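Local coordinates for protein hemoglobin subunit alpha (Mustelus griseus, PDB 1GCV) that carries oxygen on its heme from the gills to the peripheral tissues, working as a heterotetramer of two alpha and two beta chains, at residues 26-31 with 103-108. Residues are numbered along the deposited sequence; the frame is centred on the assembly and turned at random.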
loop_
_atom_site.group_PDB
_atom_site.type_symbol
_atom_site.label_atom_id
_atom_site.label_comp_id
_atom_site.label_asym_id
_atom_site.label_seq_id
_atom_site.Cartn_x
_atom_site.Cartn_y
_atom_site.Cartn_z
ATOM N N ALA A 26 10.991 19.943 7.950
ATOM C CA ALA A 26 10.412 20.714 6.856
ATOM C C ALA A 26 10.755 20.038 5.530
ATOM O O ALA A 26 9.917 19.939 4.637
ATOM C CB ALA A 26 10.951 22.137 6.873
ATOM N N GLU A 27 11.992 19.573 5.402
ATOM C CA GLU A 27 12.408 18.908 4.181
ATOM C C GLU A 27 11.650 17.592 3.992
ATOM O O GLU A 27 11.268 17.242 2.878
ATOM C CB GLU A 27 13.918 18.653 4.204
ATOM C CG GLU A 27 14.431 17.977 2.941
ATOM C CD GLU A 27 15.936 17.827 2.923
ATOM O OE1 GLU A 27 16.622 18.633 3.583
ATOM O OE2 GLU A 27 16.429 16.900 2.244
ATOM N N CYS A 28 11.431 16.863 5.081
ATOM C CA CYS A 28 10.709 15.591 5.020
ATOM C C CYS A 28 9.296 15.793 4.488
ATOM O O CYS A 28 8.831 15.045 3.629
ATOM C CB CYS A 28 10.625 14.952 6.411
ATOM S SG CYS A 28 12.207 14.426 7.073
ATOM N N LEU A 29 8.615 16.801 5.014
ATOM C CA LEU A 29 7.254 17.100 4.602
ATOM C C LEU A 29 7.182 17.590 3.150
ATOM O O LEU A 29 6.245 17.263 2.431
ATOM C CB LEU A 29 6.644 18.137 5.551
ATOM C CG LEU A 29 6.422 17.647 6.983
ATOM C CD1 LEU A 29 6.073 18.822 7.878
ATOM C CD2 LEU A 29 5.308 16.615 6.993
ATOM N N ALA A 30 8.172 18.367 2.716
ATOM C CA ALA A 30 8.194 18.878 1.343
ATOM C C ALA A 30 8.323 17.743 0.329
ATOM O O ALA A 30 7.748 17.804 -0.757
ATOM C CB ALA A 30 9.349 19.878 1.163
ATOM N N ARG A 31 9.090 16.715 0.676
ATOM C CA ARG A 31 9.256 15.582 -0.219
ATOM C C ARG A 31 7.938 14.832 -0.293
ATOM O O ARG A 31 7.535 14.374 -1.362
ATOM C CB ARG A 31 10.359 14.657 0.290
ATOM C CG ARG A 31 11.697 15.338 0.356
ATOM C CD ARG A 31 12.837 14.361 0.466
ATOM N NE ARG A 31 14.091 15.095 0.573
ATOM C CZ ARG A 31 14.842 15.433 -0.465
ATOM N NH1 ARG A 31 14.465 15.099 -1.692
ATOM N NH2 ARG A 31 15.948 16.137 -0.279
ATOM N N GLU A 103 9.198 6.991 4.281
ATOM C CA GLU A 103 10.130 6.900 3.163
ATOM C C GLU A 103 10.780 8.248 2.847
ATOM O O GLU A 103 11.923 8.294 2.401
ATOM C CB GLU A 103 9.429 6.358 1.912
ATOM C CG GLU A 103 10.394 5.885 0.817
ATOM C CD GLU A 103 11.449 4.885 1.312
ATOM O OE1 GLU A 103 12.597 4.936 0.816
ATOM O OE2 GLU A 103 11.135 4.049 2.190
ATOM N N CYS A 104 10.061 9.341 3.084
ATOM C CA CYS A 104 10.602 10.674 2.826
ATOM C C CYS A 104 11.618 11.082 3.888
ATOM O O CYS A 104 12.524 11.869 3.613
ATOM C CB CYS A 104 9.475 11.696 2.747
ATOM S SG CYS A 104 8.536 11.538 1.231
ATOM N N ILE A 105 11.457 10.558 5.102
ATOM C CA ILE A 105 12.400 10.826 6.185
ATOM C C ILE A 105 13.683 10.080 5.803
ATOM O O ILE A 105 14.789 10.591 5.979
ATOM C CB ILE A 105 11.893 10.281 7.558
ATOM C CG1 ILE A 105 10.818 11.206 8.131
ATOM C CG2 ILE A 105 13.052 10.178 8.551
ATOM C CD1 ILE A 105 9.999 10.577 9.245
ATOM N N ILE A 106 13.526 8.873 5.263
ATOM C CA ILE A 106 14.680 8.078 4.852
ATOM C C ILE A 106 15.446 8.823 3.756
ATOM O O ILE A 106 16.664 8.937 3.823
ATOM C CB ILE A 106 14.263 6.675 4.317
ATOM C CG1 ILE A 106 13.699 5.810 5.450
ATOM C CG2 ILE A 106 15.463 5.977 3.678
ATOM C CD1 ILE A 106 14.675 5.547 6.571
ATOM N N VAL A 107 14.738 9.335 2.754
ATOM C CA VAL A 107 15.395 10.060 1.672
ATOM C C VAL A 107 16.064 11.326 2.210
ATOM O O VAL A 107 17.168 11.686 1.783
ATOM C CB VAL A 107 14.397 10.438 0.550
ATOM C CG1 VAL A 107 15.074 11.351 -0.473
ATOM C CG2 VAL A 107 13.889 9.171 -0.136
ATOM N N THR A 108 15.409 11.994 3.156
ATOM C CA THR A 108 15.973 13.205 3.742
ATOM C C THR A 108 17.270 12.894 4.481
ATOM O O THR A 108 18.227 13.648 4.383
ATOM C CB THR A 108 14.984 13.872 4.719
ATOM O OG1 THR A 108 13.858 14.369 3.984
ATOM C CG2 THR A 108 15.653 15.025 5.463
#
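Val107 CG1 lies over one face of the Arg31 guanidinium, while Thr108 OG1 sits at its edge, 3.5 Å from Arg31 NE. Glu27 OE2, one turn back on the same helix, lies in the guanidinium plane and takes a nearly straight bond (172°) from Arg31 NH2 at 2.7 Å, an i to i+4 salt bridge that meets OE2 on its anti side, tilted out of the carboxylate plane. This is the B–G helix crossing of the globin fold, with axes 8.4 Å apart at 123° and Cys28 set against Ile105. Glu27 runs out extended (chi2 175°), sliding past Thr108 so that its CD rests 3.8 Å from Thr108 CG2; its OE1 is hydrogen-bonded to His112. Arg31 continues into a neighbouring subunit, bonding Phe112 O and Gln117 OE1 there. An alanine in place of Glu27 would probably leave the Arg31 guanidinium without its charge partner and His112 without its acceptor. Cys28 SG packs on Ile105 CG1 at 3.7 Å, and the Ile105 side chain comes within about 4 Å of the heme. Cys104 O accepts from Thr108 N and, from the opposite face of its carbonyl plane, from Thr108 OG1 at 2.9 Å.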